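Local atomic coordinates of Thiosulfate:glutathione sulfurtransferase (Saccharomyces cerevisiae, PDB entry 3D1P), a protein that transfers sulfur from thiosulfate to glutathione, producing the S-sulfanylglutathione and sulfite of mitochondrial hydrogen sulfide metabolism. Residues 41-46 with 93-98; 47-52 with 60-65. All coordinates share one frame; numbering follows the deposited sequence.

The two contacts share the parallel sheet of the rhodanese domain, their centres about 10 Å apart. Contact 1 joins strands 41-45 and 93-97 near the centre of the chain and ends at C98, the cysteine that carries the persulfide intermediate. Contact 2 takes up the chain where 41-46 leaves off, and its strand 61-62 lies along the other edge of 41-45: I61 N is 2.8 Å from L43 O, and beyond the strand ends Y65 N is 2.9 Å from V46 O. The side chain of R47, in contact 2, comes within about 4 Å of that of C98, and R47 NH2 forms a salt bridge with D45 OD2 of contact 1, tying 47-52 to the active-site end of the sheet.

Contact 1: 41-46 with 93-98; sequences VVLVDV and ELIFYC
The Y97 ring lies across D45 on neighbouring parallel strands of the rhodanese sheet; D45 CA stands over the face of the Y97 ring, 4.2 Å from its centroid, in a CH-pi contact. With its CG placed between the backbone N and the carbonyl carbon (chi1 54°), Y97 leans the ring back over strand 41-45, and V44 O approaches the same face as D45 CA. The D45 carboxylate, paired with R47, is turned 51° from the ring plane. On this side of the sheet, I95 CD1 touches both V41 CG1, at 3.7 Å, and L43 CD2, with helix 27-36 packed against these side chains. On the other side, V44 and F96 run alongside each other: V44 CB lies over one face of the phenyl ring, and V44 CG2 reaches L94 CG at 3.8 Å. Five backbone hydrogen bonds join the strands, from V42 N to E93 O at 2.8 Å through to V46 N to Y97 O at 2.9 Å, the last at the residue just before C98. A water at the edge of the Y97 ring, in its plane, bridges D45 and Y97, donating to D45 OD2 at 2.6 Å and lying 2.7 Å from Y97 OH.

Contact 2: 47-52 with 60-65; sequences REPSEY and SINVPY
Y52 lays its ring over the side chain of N62, inside the beta-alpha-beta unit formed by strand 41-45, helix 49-54 and strand 61-62. N62 CB sits above the ring centre, 3.7 Å from the centroid, a CH-pi contact, and the amide stacks on the ring with the two planes only 15° apart. The two side chains point opposite ways: Y52 reaches toward S60, while N62, its CG anti to the backbone N (chi1 -176°), carries its amide back toward the start of the helix. There ND2 donates to R47 O at 2.9 Å, an acceptor near the amide plane, though ND2 sits above that of the carbonyl. ND2 also bonds D45 O, so one amide nitrogen joins the end of strand 41-45 to the turn that follows. With an alanine here, R47 O and D45 O would probably lose their common donor, and the Y52 ring the flat group stacked on it. Next to the N62 amide, the P49 and P64 rings cross at about a right angle, P49 CD to P64 CG 3.6 Å, and E48, whose OE1 is hydrogen-bonded to S67 OG, brings OE2 within 3.4 Å of P64 CB. E48 is the helix N-cap, its backbone N donating to E51 OE1 at 2.9 Å. At the ring's far end, Y52 OH lies 2.8 Å from S60 OG, which is hydrogen-bonded to I57 O.

Contact 1: 41-46 with 93-98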
loop_
_atom_site.group_PDB
_atom_site.type_symbol
_atom_site.label_atom_id
_atom_site.label_comp_id
_atom_site.label_asym_id
_atom_site.label_seq_id
_atom_site.Cartn_x
_atom_site.Cartn_y
_atom_site.Cartn_z
ATOM N N VAL A 41 -10.384 -2.790 2.990
ATOM C CA VAL A 41 -9.016 -3.032 2.547
ATOM C C VAL A 41 -8.480 -1.738 1.933
ATOM O O VAL A 41 -9.206 -1.031 1.203
ATOM C CB VAL A 41 -8.976 -4.161 1.539
ATOM C CG1 VAL A 41 -7.596 -4.244 0.853
ATOM C CG2 VAL A 41 -9.376 -5.474 2.229
ATOM N N VAL A 42 -7.237 -1.402 2.266
ATOM C CA VAL A 42 -6.549 -0.247 1.740
ATOM C C VAL A 42 -5.282 -0.735 1.058
ATOM O O VAL A 42 -4.502 -1.456 1.661
ATOM C CB VAL A 42 -6.175 0.753 2.847
ATOM C CG1 VAL A 42 -5.476 1.981 2.289
ATOM C CG2 VAL A 42 -7.419 1.163 3.658
ATOM N N LEU A 43 -5.086 -0.281 -0.179
ATOM C CA LEU A 43 -3.914 -0.641 -0.995
ATOM C C LEU A 43 -2.919 0.505 -0.869
ATOM O O LEU A 43 -3.143 1.601 -1.393
ATOM C CB LEU A 43 -4.326 -0.822 -2.460
ATOM C CG LEU A 43 -5.405 -1.891 -2.686
ATOM C CD1 LEU A 43 -5.765 -1.988 -4.166
ATOM C CD2 LEU A 43 -4.978 -3.232 -2.146
ATOM N N VAL A 44 -1.831 0.266 -0.147
ATOM C CA VAL A 44 -0.883 1.317 0.217
ATOM C C VAL A 44 0.380 1.193 -0.629
ATOM O O VAL A 44 1.246 0.370 -0.381
ATOM C CB VAL A 44 -0.518 1.286 1.694
ATOM C CG1 VAL A 44 0.312 2.513 2.017
ATOM C CG2 VAL A 44 -1.779 1.221 2.601
ATOM N N ASP A 45 0.445 2.063 -1.644
ATOM C CA ASP A 45 1.565 2.121 -2.571
ATOM C C ASP A 45 2.516 3.193 -2.061
ATOM O O ASP A 45 2.180 4.378 -1.995
ATOM C CB ASP A 45 1.014 2.476 -3.962
ATOM C CG ASP A 45 2.033 2.466 -5.068
ATOM O OD1 ASP A 45 3.228 2.714 -4.841
ATOM O OD2 ASP A 45 1.583 2.233 -6.221
ATOM N N VAL A 46 3.706 2.766 -1.649
ATOM C CA VAL A 46 4.655 3.675 -1.003
ATOM C C VAL A 46 5.791 4.092 -1.937
ATOM O O VAL A 46 6.803 4.619 -1.482
ATOM C CB VAL A 46 5.165 3.125 0.347
ATOM C CG1 VAL A 46 3.991 2.769 1.232
ATOM C CG2 VAL A 46 6.101 1.959 0.212
ATOM N N GLU A 93 -7.633 -3.526 6.815
ATOM C CA GLU A 93 -6.434 -4.223 6.384
ATOM C C GLU A 93 -5.665 -3.320 5.410
ATOM O O GLU A 93 -6.208 -2.949 4.373
ATOM C CB GLU A 93 -6.772 -5.520 5.656
ATOM C CG GLU A 93 -5.554 -6.253 5.183
ATOM C CD GLU A 93 -5.820 -7.502 4.360
ATOM O OE1 GLU A 93 -6.974 -7.803 4.040
ATOM O OE2 GLU A 93 -4.823 -8.176 4.012
ATOM N N LEU A 94 -4.432 -2.979 5.745
ATOM C CA LEU A 94 -3.585 -2.181 4.864
ATOM C C LEU A 94 -2.571 -3.121 4.211
ATOM O O LEU A 94 -1.866 -3.854 4.919
ATOM C CB LEU A 94 -2.824 -1.106 5.638
ATOM C CG LEU A 94 -3.572 0.214 5.850
ATOM C CD1 LEU A 94 -4.899 0.041 6.645
ATOM C CD2 LEU A 94 -2.646 1.212 6.521
ATOM N N ILE A 95 -2.511 -3.099 2.887
ATOM C CA ILE A 95 -1.628 -3.960 2.110
ATOM C C ILE A 95 -0.533 -3.081 1.512
ATOM O O ILE A 95 -0.826 -2.209 0.708
ATOM C CB ILE A 95 -2.370 -4.689 0.997
ATOM C CG1 ILE A 95 -3.580 -5.434 1.532
ATOM C CG2 ILE A 95 -1.400 -5.633 0.273
ATOM C CD1 ILE A 95 -4.423 -6.136 0.434
ATOM N N PHE A 96 0.713 -3.311 1.912
ATOM C CA PHE A 96 1.810 -2.437 1.562
ATOM C C PHE A 96 2.648 -2.988 0.416
ATOM O O PHE A 96 2.959 -4.190 0.367
ATOM C CB PHE A 96 2.753 -2.295 2.757
ATOM C CG PHE A 96 2.160 -1.503 3.861
ATOM C CD1 PHE A 96 2.369 -0.130 3.949
ATOM C CD2 PHE A 96 1.340 -2.108 4.812
ATOM C CE1 PHE A 96 1.785 0.596 4.975
ATOM C CE2 PHE A 96 0.742 -1.362 5.823
ATOM C CZ PHE A 96 0.956 -0.018 5.869
ATOM N N TYR A 97 3.086 -2.091 -0.467
ATOM C CA TYR A 97 3.983 -2.474 -1.570
ATOM C C TYR A 97 4.633 -1.210 -2.127
ATOM O O TYR A 97 4.184 -0.089 -1.904
ATOM C CB TYR A 97 3.227 -3.232 -2.666
ATOM C CG TYR A 97 2.019 -2.515 -3.194
ATOM C CD1 TYR A 97 2.117 -1.663 -4.290
ATOM C CD2 TYR A 97 0.765 -2.669 -2.626
ATOM C CE1 TYR A 97 1.031 -1.002 -4.784
ATOM C CE2 TYR A 97 -0.344 -1.999 -3.092
ATOM C CZ TYR A 97 -0.228 -1.167 -4.194
ATOM O OH TYR A 97 -1.337 -0.530 -4.667
ATOM N N CYS A 98 5.671 -1.449 -2.922
ATOM C CA CYS A 98 6.363 -0.372 -3.636
ATOM C C CYS A 98 6.580 -0.829 -5.092
ATOM O O CYS A 98 5.614 -1.147 -5.774
ATOM C CB CYS A 98 7.628 0.104 -2.873
ATOM S SG CYS A 98 8.844 -1.182 -2.561
HETATM O O HOH W 1 -0.845 1.264 -6.646
#

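Contact 2: 47-52 with 60-65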
loop_
_atom_site.group_PDB
_atom_site.type_symbol
_atom_site.label_atom_id
_atom_site.label_comp_id
_atom_site.label_asym_id
_atom_site.label_seq_id
_atom_site.Cartn_x
_atom_site.Cartn_y
_atom_site.Cartn_z
ATOM N N ARG A 47 5.599 3.924 -3.239
ATOM C CA ARG A 47 6.505 4.542 -4.198
ATOM C C ARG A 47 6.400 6.074 -4.133
ATOM O O ARG A 47 5.500 6.635 -3.508
ATOM C CB ARG A 47 6.197 4.034 -5.607
ATOM C CG ARG A 47 6.435 2.546 -5.784
ATOM C CD ARG A 47 6.070 2.038 -7.166
ATOM N NE ARG A 47 4.646 2.295 -7.415
ATOM C CZ ARG A 47 4.087 2.488 -8.582
ATOM N NH1 ARG A 47 4.767 2.396 -9.697
ATOM N NH2 ARG A 47 2.798 2.796 -8.615
ATOM N N GLU A 48 7.347 6.741 -4.785
ATOM C CA GLU A 48 7.292 8.190 -4.874
ATOM C C GLU A 48 6.170 8.614 -5.819
ATOM O O GLU A 48 5.731 7.837 -6.666
ATOM C CB GLU A 48 8.622 8.777 -5.317
ATOM C CG GLU A 48 9.718 8.591 -4.263
ATOM C CD GLU A 48 9.332 9.220 -2.932
ATOM O OE1 GLU A 48 9.068 10.448 -2.935
ATOM O OE2 GLU A 48 9.203 8.509 -1.920
ATOM N N PRO A 49 5.705 9.850 -5.718
ATOM C CA PRO A 49 4.582 10.289 -6.566
ATOM C C PRO A 49 4.846 10.137 -8.063
ATOM O O PRO A 49 3.944 9.810 -8.822
ATOM C CB PRO A 49 4.360 11.734 -6.119
ATOM C CG PRO A 49 4.794 11.748 -4.677
ATOM C CD PRO A 49 6.022 10.882 -4.700
ATOM N N SER A 50 6.084 10.375 -8.502
ATOM C CA SER A 50 6.434 10.248 -9.892
ATOM C C SER A 50 6.279 8.818 -10.348
ATOM O O SER A 50 5.538 8.597 -11.353
ATOM C CB SER A 50 7.825 10.841 -10.103
ATOM O OG SER A 50 8.764 10.291 -9.219
ATOM N N GLU A 51 6.728 7.855 -9.522
ATOM C CA GLU A 51 6.525 6.415 -9.827
ATOM C C GLU A 51 5.042 6.042 -9.898
ATOM O O GLU A 51 4.545 5.329 -10.787
ATOM C CB GLU A 51 7.199 5.532 -8.792
ATOM C CG GLU A 51 8.711 5.531 -8.774
ATOM C CD GLU A 51 9.293 4.829 -7.556
ATOM O OE1 GLU A 51 9.272 5.407 -6.459
ATOM O OE2 GLU A 51 9.743 3.664 -7.688
ATOM N N TYR A 52 4.272 6.591 -8.983
ATOM C CA TYR A 52 2.827 6.324 -8.934
ATOM C C TYR A 52 2.111 6.866 -10.149
ATOM O O TYR A 52 1.091 6.312 -10.594
ATOM C CB TYR A 52 2.280 6.968 -7.665
ATOM C CG TYR A 52 0.905 6.539 -7.292
ATOM C CD1 TYR A 52 0.717 5.437 -6.480
ATOM C CD2 TYR A 52 -0.205 7.263 -7.711
ATOM C CE1 TYR A 52 -0.533 5.037 -6.086
ATOM C CE2 TYR A 52 -1.460 6.910 -7.314
ATOM C CZ TYR A 52 -1.633 5.771 -6.525
ATOM O OH TYR A 52 -2.928 5.429 -6.164
ATOM N N SER A 60 -5.945 2.477 -5.139
ATOM C CA SER A 60 -4.889 2.512 -4.148
ATOM C C SER A 60 -4.654 3.937 -3.697
ATOM O O SER A 60 -5.067 4.892 -4.363
ATOM C CB SER A 60 -3.613 1.926 -4.721
ATOM O OG SER A 60 -3.102 2.685 -5.825
ATOM N N ILE A 61 -3.945 4.060 -2.583
ATOM C CA ILE A 61 -3.454 5.339 -2.098
ATOM C C ILE A 61 -1.943 5.377 -2.232
ATOM O O ILE A 61 -1.281 4.347 -2.293
ATOM C CB ILE A 61 -3.898 5.631 -0.650
ATOM C CG1 ILE A 61 -3.245 4.674 0.370
ATOM C CG2 ILE A 61 -5.423 5.622 -0.580
ATOM C CD1 ILE A 61 -3.521 5.056 1.820
ATOM N N ASN A 62 -1.405 6.594 -2.307
ATOM C CA ASN A 62 0.043 6.785 -2.406
ATOM C C ASN A 62 0.520 7.466 -1.127
ATOM O O ASN A 62 0.125 8.575 -0.807
ATOM C CB ASN A 62 0.356 7.651 -3.616
ATOM C CG ASN A 62 1.853 7.834 -3.879
ATOM O OD1 ASN A 62 2.286 8.881 -4.388
ATOM N ND2 ASN A 62 2.653 6.808 -3.644
ATOM N N VAL A 63 1.394 6.767 -0.388
ATOM C CA VAL A 63 1.967 7.293 0.852
ATOM C C VAL A 63 3.486 7.094 0.751
ATOM O O VAL A 63 4.027 6.091 1.213
ATOM C CB VAL A 63 1.399 6.631 2.113
ATOM C CG1 VAL A 63 1.929 7.371 3.341
ATOM C CG2 VAL A 63 -0.141 6.657 2.088
ATOM N N PRO A 64 4.164 8.003 0.061
ATOM C CA PRO A 64 5.562 7.753 -0.312
ATOM C C PRO A 64 6.484 7.481 0.873
ATOM O O PRO A 64 6.583 8.282 1.810
ATOM C CB PRO A 64 5.964 9.055 -1.025
ATOM C CG PRO A 64 4.653 9.586 -1.604
ATOM C CD PRO A 64 3.639 9.247 -0.545
ATOM N N TYR A 65 7.253 6.376 0.790
ATOM C CA TYR A 65 8.127 6.009 1.884
ATOM C C TYR A 65 9.410 6.841 1.901
ATOM O O TYR A 65 9.801 7.330 2.943
ATOM C CB TYR A 65 8.439 4.511 1.872
ATOM C CG TYR A 65 9.284 4.126 3.047
ATOM C CD1 TYR A 65 8.741 4.077 4.316
ATOM C CD2 TYR A 65 10.636 3.843 2.901
ATOM C CE1 TYR A 65 9.541 3.787 5.443
ATOM C CE2 TYR A 65 11.408 3.571 3.997
ATOM C CZ TYR A 65 10.855 3.542 5.254
ATOM O OH TYR A 65 11.659 3.253 6.337
#